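Local atomic coordinates of DNA repair protein XRCC1 (PDB entry 3K77), a protein that scaffolds the repair of DNA single-strand breaks by assembling repair protein complexes, binding DNA polymerase beta, DNA ligase III, polynucleotide kinase and poly-ADP-ribose chains. Residues 9-14 / 44-49; 30-35 / 143-148; 65-70 / 90-95; 79-84 / 127-132. One frame throughout, in Å; residues are numbered along the deposited sequence.

Interaction 1 (9-14 / 44-49)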
loop_
_atom_site.group_PDB
_atom_site.type_symbol
_atom_site.label_atom_id
_atom_site.label_comp_id
_atom_site.label_asym_id
_atom_site.label_seq_id
_atom_site.Cartn_x
_atom_site.Cartn_y
_atom_site.Cartn_z
ATOM N N VAL A 9 -5.454 -10.906 3.416
ATOM C CA VAL A 9 -5.432 -10.283 2.097
ATOM C C VAL A 9 -6.728 -10.624 1.358
ATOM O O VAL A 9 -7.020 -11.806 1.128
ATOM C CB VAL A 9 -4.231 -10.792 1.273
ATOM C CG1 VAL A 9 -4.205 -10.154 -0.129
ATOM C CG2 VAL A 9 -2.937 -10.527 2.029
ATOM N N VAL A 10 -7.506 -9.597 1.010
ATOM C CA VAL A 10 -8.778 -9.795 0.303
ATOM C C VAL A 10 -8.602 -10.063 -1.206
ATOM O O VAL A 10 -9.320 -10.865 -1.802
ATOM C CB VAL A 10 -9.717 -8.581 0.468
ATOM C CG1 VAL A 10 -10.976 -8.791 -0.349
ATOM C CG2 VAL A 10 -10.029 -8.320 1.943
ATOM N N SER A 11 -7.646 -9.376 -1.816
ATOM C CA SER A 11 -7.383 -9.522 -3.231
ATOM C C SER A 11 -5.988 -8.988 -3.484
ATOM O O SER A 11 -5.446 -8.241 -2.674
ATOM C CB SER A 11 -8.377 -8.691 -4.029
ATOM O OG SER A 11 -8.085 -7.308 -3.872
ATOM N N CYS A 12 -5.415 -9.376 -4.617
ATOM C CA CYS A 12 -4.091 -8.940 -5.015
ATOM C C CYS A 12 -4.031 -9.060 -6.516
ATOM O O CYS A 12 -4.362 -10.112 -7.057
ATOM C CB CYS A 12 -3.025 -9.829 -4.388
ATOM S SG CYS A 12 -1.323 -9.390 -4.823
ATOM N N SER A 13 -3.632 -7.982 -7.188
ATOM C CA SER A 13 -3.586 -7.965 -8.651
ATOM C C SER A 13 -2.398 -8.761 -9.207
ATOM O O SER A 13 -2.430 -9.229 -10.339
ATOM C CB SER A 13 -3.554 -6.523 -9.175
ATOM O OG SER A 13 -2.233 -5.992 -9.143
ATOM N N SER A 14 -1.355 -8.895 -8.403
ATOM C CA SER A 14 -0.131 -9.552 -8.828
ATOM C C SER A 14 0.798 -9.738 -7.637
ATOM O O SER A 14 1.001 -8.811 -6.846
ATOM C CB SER A 14 0.586 -8.716 -9.898
ATOM O OG SER A 14 1.873 -9.249 -10.186
ATOM N N SER A 44 -1.683 -4.130 -7.186
ATOM C CA SER A 44 -2.652 -3.787 -6.148
ATOM C C SER A 44 -2.920 -4.907 -5.129
ATOM O O SER A 44 -2.872 -6.094 -5.460
ATOM C CB SER A 44 -3.966 -3.362 -6.818
ATOM O OG SER A 44 -4.833 -2.741 -5.890
ATOM N N VAL A 45 -3.203 -4.513 -3.886
ATOM C CA VAL A 45 -3.672 -5.442 -2.850
ATOM C C VAL A 45 -4.720 -4.781 -1.973
ATOM O O VAL A 45 -4.629 -3.602 -1.656
ATOM C CB VAL A 45 -2.551 -5.959 -1.908
ATOM C CG1 VAL A 45 -1.578 -6.835 -2.654
ATOM C CG2 VAL A 45 -1.850 -4.816 -1.252
ATOM N N VAL A 46 -5.732 -5.549 -1.609
ATOM C CA VAL A 46 -6.685 -5.116 -0.616
ATOM C C VAL A 46 -6.452 -5.924 0.661
ATOM O O VAL A 46 -6.451 -7.156 0.631
ATOM C CB VAL A 46 -8.113 -5.295 -1.115
ATOM C CG1 VAL A 46 -9.111 -4.886 -0.025
ATOM C CG2 VAL A 46 -8.303 -4.485 -2.390
ATOM N N LEU A 47 -6.233 -5.224 1.772
ATOM C CA LEU A 47 -6.049 -5.866 3.067
ATOM C C LEU A 47 -7.265 -5.656 3.959
ATOM O O LEU A 47 -7.824 -4.562 4.003
ATOM C CB LEU A 47 -4.793 -5.341 3.755
ATOM C CG LEU A 47 -3.526 -5.484 2.915
ATOM C CD1 LEU A 47 -2.363 -4.748 3.561
ATOM C CD2 LEU A 47 -3.195 -6.956 2.672
ATOM N N GLN A 48 -7.677 -6.721 4.647
ATOM C CA GLN A 48 -8.788 -6.663 5.594
ATOM C C GLN A 48 -8.277 -6.422 7.015
ATOM O O GLN A 48 -7.459 -7.192 7.524
ATOM C CB GLN A 48 -9.601 -7.958 5.537
ATOM C CG GLN A 48 -10.642 -8.132 6.648
ATOM C CD GLN A 48 -11.806 -7.158 6.539
ATOM O OE1 GLN A 48 -12.497 -7.096 5.516
ATOM N NE2 GLN A 48 -12.039 -6.398 7.607
ATOM N N LEU A 49 -8.759 -5.350 7.650
ATOM C CA LEU A 49 -8.453 -5.086 9.057
ATOM C C LEU A 49 -9.230 -6.037 9.973
ATOM O O LEU A 49 -10.304 -6.510 9.619
ATOM C CB LEU A 49 -8.794 -3.647 9.439
ATOM C CG LEU A 49 -8.494 -2.481 8.490
ATOM C CD1 LEU A 49 -8.572 -1.164 9.266
ATOM C CD2 LEU A 49 -7.138 -2.612 7.823
HETATM O O HOH W 1 -5.989 -5.905 -5.223
#
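Val-46 sits opposite two residues at once, Val-10 and Ser-11, and its side chain is the one to trace. CB lies 3.4 Å from Ser-11 OG. From there the branches part. CG1, anti to the backbone N (chi1 178°), packs against Val-10 CB at 3.8 Å, while CG2, beside the backbone N, goes to the Ser-11 hydroxyl. The backbone of Val-46 is held at both ends: its O accepts from Val-10 N at 2.7 Å, and its N gives to Ser-11 O at 2.9 Å. Farther along, Ser-13 N donates to Ser-44 O at 2.7 Å, and Ser-44 N returns a weak bond to Ser-13 OG. A water takes up Ser-11 OG and, weakly, Ser-44 OG on the same face as Val-46.

Val-9, Cys-12, Val-45 and Leu-47 share the other face. There Val-9 CG2 lies 3.6 Å from Leu-47 CD2, and Cys-12 SG rests on Val-45 CG1, with Trp-33 packing against both Cys-12 and Val-45. At the bulge itself, Val-10 CG2 leans on Gln-48 CB. Two residues facing one, with Val-10 near helical backbone angles, make this a classic beta bulge, set between antiparallel strands 6-12 and 42-49 of the XRCC1 N-terminal domain.

Interaction 2 (30-35 / 143-148)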
loop_
_atom_site.group_PDB
_atom_site.type_symbol
_atom_site.label_atom_id
_atom_site.label_comp_id
_atom_site.label_asym_id
_atom_site.label_seq_id
_atom_site.Cartn_x
_atom_site.Cartn_y
_atom_site.Cartn_z
ATOM N N TYR A 30 9.942 -8.262 7.992
ATOM C CA TYR A 30 11.042 -7.929 7.096
ATOM C C TYR A 30 10.861 -8.692 5.790
ATOM O O TYR A 30 11.812 -8.935 5.050
ATOM C CB TYR A 30 12.398 -8.216 7.749
ATOM C CG TYR A 30 12.424 -7.790 9.195
ATOM C CD1 TYR A 30 12.772 -8.681 10.202
ATOM C CD2 TYR A 30 12.050 -6.503 9.558
ATOM C CE1 TYR A 30 12.775 -8.287 11.534
ATOM C CE2 TYR A 30 12.044 -6.102 10.885
ATOM C CZ TYR A 30 12.409 -6.995 11.863
ATOM O OH TYR A 30 12.400 -6.594 13.171
ATOM N N ARG A 31 9.615 -9.067 5.527
ATOM C CA ARG A 31 9.244 -9.720 4.283
ATOM C C ARG A 31 8.467 -8.786 3.360
ATOM O O ARG A 31 7.682 -7.948 3.817
ATOM C CB ARG A 31 8.431 -10.970 4.568
ATOM C CG ARG A 31 9.296 -12.167 4.827
ATOM C CD ARG A 31 8.455 -13.326 5.285
ATOM N NE ARG A 31 8.867 -14.572 4.657
ATOM C CZ ARG A 31 8.508 -15.771 5.097
ATOM N NH1 ARG A 31 7.747 -15.884 6.180
ATOM N NH2 ARG A 31 8.917 -16.862 4.464
ATOM N N LYS A 32 8.677 -8.961 2.057
ATOM C CA LYS A 32 8.210 -8.012 1.054
ATOM C C LYS A 32 7.043 -8.503 0.207
ATOM O O LYS A 32 6.785 -9.694 0.099
ATOM C CB LYS A 32 9.387 -7.613 0.157
ATOM C CG LYS A 32 10.485 -6.929 0.927
ATOM C CD LYS A 32 11.726 -6.675 0.100
ATOM C CE LYS A 32 12.793 -6.030 0.979
ATOM N NZ LYS A 32 14.095 -5.809 0.282
ATOM N N TRP A 33 6.335 -7.563 -0.401
ATOM C CA TRP A 33 5.382 -7.910 -1.438
ATOM C C TRP A 33 5.872 -7.368 -2.771
ATOM O O TRP A 33 6.181 -6.177 -2.887
ATOM C CB TRP A 33 3.974 -7.395 -1.126
ATOM C CG TRP A 33 3.073 -7.365 -2.340
ATOM C CD1 TRP A 33 2.834 -8.395 -3.207
ATOM C CD2 TRP A 33 2.298 -6.253 -2.819
ATOM N NE1 TRP A 33 1.967 -7.995 -4.192
ATOM C CE2 TRP A 33 1.623 -6.680 -3.979
ATOM C CE3 TRP A 33 2.115 -4.928 -2.383
ATOM C CZ2 TRP A 33 0.774 -5.841 -4.708
ATOM C CZ3 TRP A 33 1.268 -4.093 -3.106
ATOM C CH2 TRP A 33 0.610 -4.550 -4.252
ATOM N N ARG A 34 5.937 -8.245 -3.773
ATOM C CA ARG A 34 6.395 -7.856 -5.098
ATOM C C ARG A 34 5.534 -8.467 -6.192
ATOM O O ARG A 34 4.838 -9.470 -5.965
ATOM C CB ARG A 34 7.835 -8.277 -5.302
ATOM C CG ARG A 34 8.855 -7.391 -4.656
ATOM C CD ARG A 34 10.121 -7.516 -5.473
ATOM N NE ARG A 34 11.309 -7.064 -4.773
ATOM C CZ ARG A 34 12.540 -7.243 -5.233
ATOM N NH1 ARG A 34 12.728 -7.866 -6.389
ATOM N NH2 ARG A 34 13.577 -6.803 -4.542
ATOM N N ALA A 35 5.591 -7.848 -7.374
ATOM C CA ALA A 35 4.820 -8.292 -8.527
ATOM C C ALA A 35 5.314 -9.652 -9.014
ATOM O O ALA A 35 6.499 -9.989 -8.890
ATOM C CB ALA A 35 4.884 -7.264 -9.642
ATOM N N GLY A 143 7.354 -3.398 -5.725
ATOM C CA GLY A 143 6.281 -3.517 -4.750
ATOM C C GLY A 143 6.547 -2.718 -3.491
ATOM O O GLY A 143 7.031 -1.588 -3.540
ATOM N N LEU A 144 6.219 -3.310 -2.352
ATOM C CA LEU A 144 6.442 -2.665 -1.067
ATOM C C LEU A 144 7.263 -3.584 -0.182
ATOM O O LEU A 144 7.245 -4.806 -0.358
ATOM C CB LEU A 144 5.114 -2.341 -0.362
ATOM C CG LEU A 144 4.247 -1.187 -0.885
ATOM C CD1 LEU A 144 3.014 -1.032 -0.021
ATOM C CD2 LEU A 144 5.022 0.112 -0.944
ATOM N N SER A 145 7.995 -2.981 0.754
ATOM C CA SER A 145 8.717 -3.728 1.771
ATOM C C SER A 145 7.797 -3.970 2.951
ATOM O O SER A 145 7.700 -5.084 3.462
ATOM C CB SER A 145 9.970 -2.975 2.214
ATOM O OG SER A 145 10.802 -3.809 3.000
ATOM N N PHE A 146 7.086 -2.929 3.361
ATOM C CA PHE A 146 6.090 -3.081 4.415
ATOM C C PHE A 146 5.065 -1.955 4.392
ATOM O O PHE A 146 5.184 -1.000 3.624
ATOM C CB PHE A 146 6.772 -3.126 5.784
ATOM C CG PHE A 146 7.388 -1.815 6.204
ATOM C CD1 PHE A 146 6.664 -0.901 6.944
ATOM C CD2 PHE A 146 8.687 -1.507 5.866
ATOM C CE1 PHE A 146 7.220 0.300 7.327
ATOM C CE2 PHE A 146 9.250 -0.320 6.245
ATOM C CZ PHE A 146 8.517 0.591 6.973
ATOM N N VAL A 147 4.060 -2.069 5.248
ATOM C CA VAL A 147 3.089 -1.002 5.420
ATOM C C VAL A 147 2.533 -1.077 6.844
ATOM O O VAL A 147 2.169 -2.157 7.329
ATOM C CB VAL A 147 1.948 -1.071 4.363
ATOM C CG1 VAL A 147 1.018 -2.223 4.671
ATOM C CG2 VAL A 147 1.170 0.265 4.286
ATOM N N ARG A 148 2.499 0.076 7.511
ATOM C CA ARG A 148 1.979 0.175 8.867
ATOM C C ARG A 148 0.886 1.231 8.962
ATOM O O ARG A 148 1.083 2.396 8.603
ATOM C CB ARG A 148 3.083 0.504 9.866
ATOM C CG ARG A 148 3.732 -0.712 10.489
ATOM C CD ARG A 148 4.506 -0.323 11.738
ATOM N NE ARG A 148 5.566 0.637 11.441
ATOM C CZ ARG A 148 6.836 0.304 11.231
ATOM N NH1 ARG A 148 7.202 -0.970 11.292
ATOM N NH2 ARG A 148 7.739 1.245 10.964
#
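The first torsions set Lys-32 beside Ser-145: the lysine CG stands anti to its carbonyl carbon (chi1 -62°), and Ser-145 OG lies opposite its own N (chi1 -169°). The lysine then runs straight out, so its methylenes go alongside the hydroxyl, CG at 3.8 Å and CE at 3.6 Å from Ser-145 OG. Nearer the backbone, Lys-32 CB comes to Leu-144 O.

One residue on, the chains pair as antiparallel strands. Trp-33 N donates to Leu-144 O at 2.9 Å, and Leu-144 N gives back to Trp-33 O, also at 2.9 Å. Trp-33 O also receives Gly-143 CA as a CA-H...O contact of 3.2 Å. On the shared face, Trp-33 CE3 lies 4.4 Å from Leu-144 CB, a loose apolar touch; the indole N-H is spent on Ser-14 O, and Cys-132 packs against both side chains.

Cutting Lys-32 back to an alanine here would probably leave the flank of Ser-145 OG without the methylenes that run along it. Thus the Trp-33/Leu-144 pair, both residues buried, is held by two main-chain bonds, whereas at Ser-145 the lysine contributes van der Waals contact through its methylenes, its side chain also touching Asp-63 of strand 57-63.

Interaction 3 (65-70 / 90-95)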
loop_
_atom_site.group_PDB
_atom_site.type_symbol
_atom_site.label_atom_id
_atom_site.label_comp_id
_atom_site.label_asym_id
_atom_site.label_seq_id
_atom_site.Cartn_x
_atom_site.Cartn_y
_atom_site.Cartn_z
ATOM N N SER A 65 8.839 0.729 -6.305
ATOM C CA SER A 65 7.742 1.509 -6.883
ATOM C C SER A 65 8.105 2.997 -7.002
ATOM O O SER A 65 8.900 3.523 -6.226
ATOM C CB SER A 65 6.463 1.349 -6.062
ATOM O OG SER A 65 6.067 -0.007 -5.959
ATOM N N ALA A 66 7.516 3.665 -7.985
ATOM C CA ALA A 66 7.717 5.094 -8.179
ATOM C C ALA A 66 6.621 5.893 -7.475
ATOM O O ALA A 66 6.873 6.978 -6.951
ATOM C CB ALA A 66 7.759 5.425 -9.675
ATOM N N PHE A 67 5.406 5.338 -7.464
ATOM C CA PHE A 67 4.244 5.961 -6.823
ATOM C C PHE A 67 3.503 4.947 -5.972
ATOM O O PHE A 67 3.455 3.758 -6.292
ATOM C CB PHE A 67 3.258 6.497 -7.863
ATOM C CG PHE A 67 3.821 7.564 -8.742
ATOM C CD1 PHE A 67 3.925 8.864 -8.276
ATOM C CD2 PHE A 67 4.231 7.275 -10.040
ATOM C CE1 PHE A 67 4.447 9.866 -9.071
ATOM C CE2 PHE A 67 4.762 8.276 -10.850
ATOM C CZ PHE A 67 4.871 9.576 -10.360
ATOM N N VAL A 68 2.912 5.429 -4.888
ATOM C CA VAL A 68 2.056 4.601 -4.046
ATOM C C VAL A 68 0.793 5.372 -3.651
ATOM O O VAL A 68 0.840 6.542 -3.266
ATOM C CB VAL A 68 2.792 4.069 -2.780
ATOM C CG1 VAL A 68 1.878 3.161 -1.976
ATOM C CG2 VAL A 68 4.059 3.316 -3.178
ATOM N N GLU A 69 -0.343 4.699 -3.762
ATOM C CA GLU A 69 -1.623 5.276 -3.379
ATOM C C GLU A 69 -2.310 4.348 -2.389
ATOM O O GLU A 69 -2.230 3.129 -2.492
ATOM C CB GLU A 69 -2.524 5.473 -4.603
ATOM C CG GLU A 69 -3.870 6.103 -4.295
ATOM C CD GLU A 69 -4.717 6.308 -5.535
ATOM O OE1 GLU A 69 -5.340 7.382 -5.665
ATOM O OE2 GLU A 69 -4.751 5.402 -6.393
ATOM N N VAL A 70 -2.982 4.940 -1.418
ATOM C CA VAL A 70 -3.721 4.168 -0.448
ATOM C C VAL A 70 -5.163 4.642 -0.473
ATOM O O VAL A 70 -5.440 5.837 -0.358
ATOM C CB VAL A 70 -3.118 4.298 0.980
ATOM C CG1 VAL A 70 -4.094 3.746 2.045
ATOM C CG2 VAL A 70 -1.761 3.594 1.059
ATOM N N THR A 90 -1.849 9.752 -4.433
ATOM C CA THR A 90 -0.637 9.218 -5.057
ATOM C C THR A 90 0.596 9.963 -4.590
ATOM O O THR A 90 0.746 11.166 -4.838
ATOM C CB THR A 90 -0.703 9.321 -6.593
ATOM O OG1 THR A 90 -1.688 8.408 -7.087
ATOM C CG2 THR A 90 0.650 9.001 -7.220
ATOM N N SER A 91 1.481 9.251 -3.902
ATOM C CA SER A 91 2.701 9.867 -3.377
ATOM C C SER A 91 3.956 9.282 -4.021
ATOM O O SER A 91 4.038 8.084 -4.287
ATOM C CB SER A 91 2.758 9.761 -1.846
ATOM O OG SER A 91 1.574 10.288 -1.258
ATOM N N SER A 92 4.936 10.141 -4.267
ATOM C CA SER A 92 6.163 9.733 -4.950
ATOM C C SER A 92 7.206 9.142 -4.002
ATOM O O SER A 92 7.399 9.640 -2.891
ATOM C CB SER A 92 6.766 10.917 -5.700
ATOM O OG SER A 92 7.566 10.463 -6.770
ATOM N N PHE A 93 7.884 8.091 -4.459
ATOM C CA PHE A 93 8.881 7.390 -3.652
ATOM C C PHE A 93 10.160 7.236 -4.451
ATOM O O PHE A 93 11.207 6.860 -3.924
ATOM C CB PHE A 93 8.375 6.001 -3.236
ATOM C CG PHE A 93 7.388 6.032 -2.102
ATOM C CD1 PHE A 93 7.773 5.655 -0.824
ATOM C CD2 PHE A 93 6.072 6.449 -2.315
ATOM C CE1 PHE A 93 6.866 5.687 0.215
ATOM C CE2 PHE A 93 5.161 6.493 -1.275
ATOM C CZ PHE A 93 5.555 6.115 -0.012
ATOM N N MET A 94 10.068 7.547 -5.735
ATOM C CA MET A 94 11.144 7.259 -6.658
ATOM C C MET A 94 10.981 8.156 -7.887
ATOM O O MET A 94 9.864 8.364 -8.383
ATOM C CB MET A 94 11.067 5.785 -7.053
ATOM C CG MET A 94 12.389 5.104 -7.290
ATOM S SD MET A 94 12.218 3.319 -7.101
ATOM C CE MET A 94 13.822 2.747 -7.644
ATOM N N SER A 95 12.095 8.701 -8.365
ATOM C CA SER A 95 12.078 9.527 -9.559
ATOM C C SER A 95 12.184 8.655 -10.798
ATOM O O SER A 95 12.444 7.457 -10.694
ATOM C CB SER A 95 13.224 10.537 -9.520
ATOM O OG SER A 95 14.474 9.924 -9.801
#
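Val-68 and Ser-91 form an antiparallel hydrogen-bonded pair, Val-68 N giving to Ser-91 O and Ser-91 N to Val-68 O, both 2.9 Å, while the short strands 67-70 and 90-92 run at 148°. Just before 67-70 begins and after 90-92 ends, Ala-66 O accepts Phe-93 N at 2.9 Å and Met-94 N only weakly.

Toward the core, Val-68 crosses Phe-93 obliquely: its CB approaches CE2 at 3.7 Å, and CG2 makes an off-centre CH-pi contact, 30° from the ring normal. Phe-67, on the other face, crosses Thr-90, with CD1 3.4 Å from the methyl CG2 and CE1 near Ser-92 OG. Replacing Phe-67 by an alanine is likely to strip the Thr-90 methyl of its ring neighbour and open a gap on that side of the hairpin. Beyond the strands, Met-94 CB comes to Ser-65 O.

This is the foot of the hairpin 67-73/85-92. Strand 124-133 flanks it on the other edge of 67-73, where Ala-66 and Phe-67 both face Ser-133 in a classic bulge. Ile-60 of strand 57-63 packs on Val-68 and Phe-93, and helix 96-101 starts directly after Ser-95.

Interaction 4 (79-84 / 127-132)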
loop_
_atom_site.group_PDB
_atom_site.type_symbol
_atom_site.label_atom_id
_atom_site.label_comp_id
_atom_site.label_asym_id
_atom_site.label_seq_id
_atom_site.Cartn_x
_atom_site.Cartn_y
_atom_site.Cartn_z
ATOM N N ALA A 79 -17.510 -4.322 -1.862
ATOM C CA ALA A 79 -16.577 -3.236 -2.129
ATOM C C ALA A 79 -16.288 -3.156 -3.616
ATOM O O ALA A 79 -15.634 -4.033 -4.182
ATOM C CB ALA A 79 -15.289 -3.429 -1.344
ATOM N N GLY A 80 -16.786 -2.098 -4.246
ATOM C CA GLY A 80 -16.603 -1.908 -5.673
ATOM C C GLY A 80 -15.403 -1.053 -6.029
ATOM O O GLY A 80 -14.684 -0.562 -5.153
ATOM N N GLU A 81 -15.185 -0.885 -7.328
ATOM C CA GLU A 81 -14.157 0.023 -7.814
ATOM C C GLU A 81 -14.448 1.432 -7.312
ATOM O O GLU A 81 -13.605 2.065 -6.670
ATOM C CB GLU A 81 -14.115 0.011 -9.344
ATOM C CG GLU A 81 -13.698 -1.321 -9.953
ATOM C CD GLU A 81 -12.211 -1.586 -9.831
ATOM O OE1 GLU A 81 -11.476 -0.684 -9.370
ATOM O OE2 GLU A 81 -11.775 -2.699 -10.205
ATOM N N GLN A 82 -15.656 1.907 -7.604
ATOM C CA GLN A 82 -16.115 3.223 -7.168
ATOM C C GLN A 82 -16.477 3.232 -5.682
ATOM O O GLN A 82 -17.172 4.134 -5.218
ATOM C CB GLN A 82 -17.324 3.672 -8.001
ATOM C CG GLN A 82 -17.055 3.788 -9.498
ATOM C CD GLN A 82 -16.354 5.085 -9.882
ATOM O OE1 GLN A 82 -15.923 5.254 -11.022
ATOM N NE2 GLN A 82 -16.241 6.007 -8.934
ATOM N N ASP A 83 -16.006 2.226 -4.946
ATOM C CA ASP A 83 -16.346 2.071 -3.529
ATOM C C ASP A 83 -15.220 2.516 -2.583
ATOM O O ASP A 83 -15.475 2.916 -1.442
ATOM C CB ASP A 83 -16.728 0.619 -3.239
ATOM C CG ASP A 83 -17.997 0.499 -2.416
ATOM O OD1 ASP A 83 -18.624 -0.584 -2.449
ATOM O OD2 ASP A 83 -18.373 1.487 -1.746
ATOM N N TYR A 84 -13.979 2.431 -3.056
ATOM C CA TYR A 84 -12.828 2.883 -2.277
ATOM C C TYR A 84 -12.643 4.401 -2.323
ATOM O O TYR A 84 -12.647 5.012 -3.388
ATOM C CB TYR A 84 -11.559 2.137 -2.703
ATOM C CG TYR A 84 -11.614 0.679 -2.317
ATOM C CD1 TYR A 84 -12.167 -0.267 -3.169
ATOM C CD2 TYR A 84 -11.147 0.253 -1.075
ATOM C CE1 TYR A 84 -12.240 -1.601 -2.801
ATOM C CE2 TYR A 84 -11.213 -1.078 -0.699
ATOM C CZ TYR A 84 -11.766 -2.002 -1.566
ATOM O OH TYR A 84 -11.846 -3.334 -1.211
ATOM N N ARG A 127 -11.308 -2.066 5.381
ATOM C CA ARG A 127 -10.629 -2.501 4.177
ATOM C C ARG A 127 -9.602 -1.444 3.759
ATOM O O ARG A 127 -9.816 -0.245 3.945
ATOM C CB ARG A 127 -11.637 -2.718 3.048
ATOM C CG ARG A 127 -12.587 -3.881 3.254
ATOM C CD ARG A 127 -11.915 -5.188 2.913
ATOM N NE ARG A 127 -12.884 -6.245 2.628
ATOM C CZ ARG A 127 -13.545 -6.369 1.475
ATOM N NH1 ARG A 127 -13.357 -5.493 0.501
ATOM N NH2 ARG A 127 -14.401 -7.364 1.287
ATOM N N VAL A 128 -8.494 -1.895 3.177
ATOM C CA VAL A 128 -7.423 -0.993 2.782
ATOM C C VAL A 128 -6.828 -1.430 1.442
ATOM O O VAL A 128 -6.330 -2.543 1.300
ATOM C CB VAL A 128 -6.313 -0.931 3.856
ATOM C CG1 VAL A 128 -5.072 -0.299 3.292
ATOM C CG2 VAL A 128 -6.786 -0.182 5.073
ATOM N N LYS A 129 -6.904 -0.543 0.457
ATOM C CA LYS A 129 -6.367 -0.807 -0.868
ATOM C C LYS A 129 -5.066 -0.043 -1.083
ATOM O O LYS A 129 -5.021 1.179 -0.945
ATOM C CB LYS A 129 -7.391 -0.415 -1.945
ATOM C CG LYS A 129 -7.011 -0.818 -3.357
ATOM C CD LYS A 129 -8.195 -0.688 -4.290
ATOM C CE LYS A 129 -7.820 -1.021 -5.735
ATOM N NZ LYS A 129 -8.992 -0.940 -6.658
ATOM N N ILE A 130 -4.012 -0.766 -1.434
ATOM C CA ILE A 130 -2.742 -0.140 -1.766
ATOM C C ILE A 130 -2.403 -0.352 -3.235
ATOM O O ILE A 130 -2.319 -1.490 -3.699
ATOM C CB ILE A 130 -1.612 -0.678 -0.882
ATOM C CG1 ILE A 130 -2.009 -0.553 0.602
ATOM C CG2 ILE A 130 -0.320 0.049 -1.178
ATOM C CD1 ILE A 130 -1.206 -1.433 1.518
ATOM N N VAL A 131 -2.230 0.751 -3.966
ATOM C CA VAL A 131 -1.855 0.701 -5.381
ATOM C C VAL A 131 -0.430 1.213 -5.586
ATOM O O VAL A 131 -0.092 2.312 -5.155
ATOM C CB VAL A 131 -2.857 1.493 -6.275
ATOM C CG1 VAL A 131 -2.528 1.317 -7.750
ATOM C CG2 VAL A 131 -4.293 1.050 -5.995
ATOM N N CYS A 132 0.401 0.389 -6.227
ATOM C CA CYS A 132 1.785 0.741 -6.547
ATOM C C CYS A 132 2.005 0.880 -8.050
ATOM O O CYS A 132 1.552 0.046 -8.815
ATOM C CB CYS A 132 2.742 -0.339 -6.029
ATOM S SG CYS A 132 2.688 -0.639 -4.252
#
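Tyr-84 and Lys-129 make the close part of this contact. The lysine, CG opposite its backbone N (chi1 -172°) and extended all the way, crosses the tyrosine at about a right angle and lays its methylenes over one ring face. CB meets CD2 at 3.9 Å, and CD stands 4.2 Å from the ring centroid, only 13° off the normal, a CH-pi contact over the face. Arg-127 CB approaches the same ring obliquely at CE2. The phenol of Tyr-84 also reaches Val-46 of the neighbouring strand, so the ring is settled against the sheet.

Outward the grip slackens. Arg-127 bends at its second torsion to bring NH1 within 3.1 Å of Tyr-84 OH, with the oxygen at the guanidinium edge near its plane, yet the N-H...O angle of 124° makes this a weak bond; the same arginine's NE has another weak bond, to Gln-48. Ala-79 CB lies 3.4 Å from that NH1. Farthest out, Glu-81 OE1 and Lys-129 NZ form a long salt bridge of 3.7 Å. Residues 79-83 are poorly ordered, so the places of Ala-79 and Glu-81 are less certain than that of the ring.

What results is a loop with a short 3-10 turn, linking strands 67-73 and 85-92, packed through Tyr-84 against strand 124-133 at the surface of a galactose-binding-like beta sandwich.

How the interactions relate
Strand 124-133 ties much of this together. On one edge it pairs with strand 42-49 of interaction 1, Leu-47 N to Val-128 O at 2.7 Å; on the other it pairs with strand 67-73 of interaction 3, Glu-69 N to Val-131 O at 2.8 Å. Interactions 1 and 4 have centres about 9 Å apart; 1 and 3, about 18 Å apart, do not touch. Interaction 2 belongs to the other sheet. Trp-33 CZ2 packs on Val-45 CG1 of interaction 1, and Leu-144 CD1 on Ile-130 CG2 of segment 127-132, while Gly-143 O takes Ser-65 OG of interaction 3 at 3.0 Å. Through this packing of Trp-33 and Leu-144 the two sheets of the N-terminal domain meet.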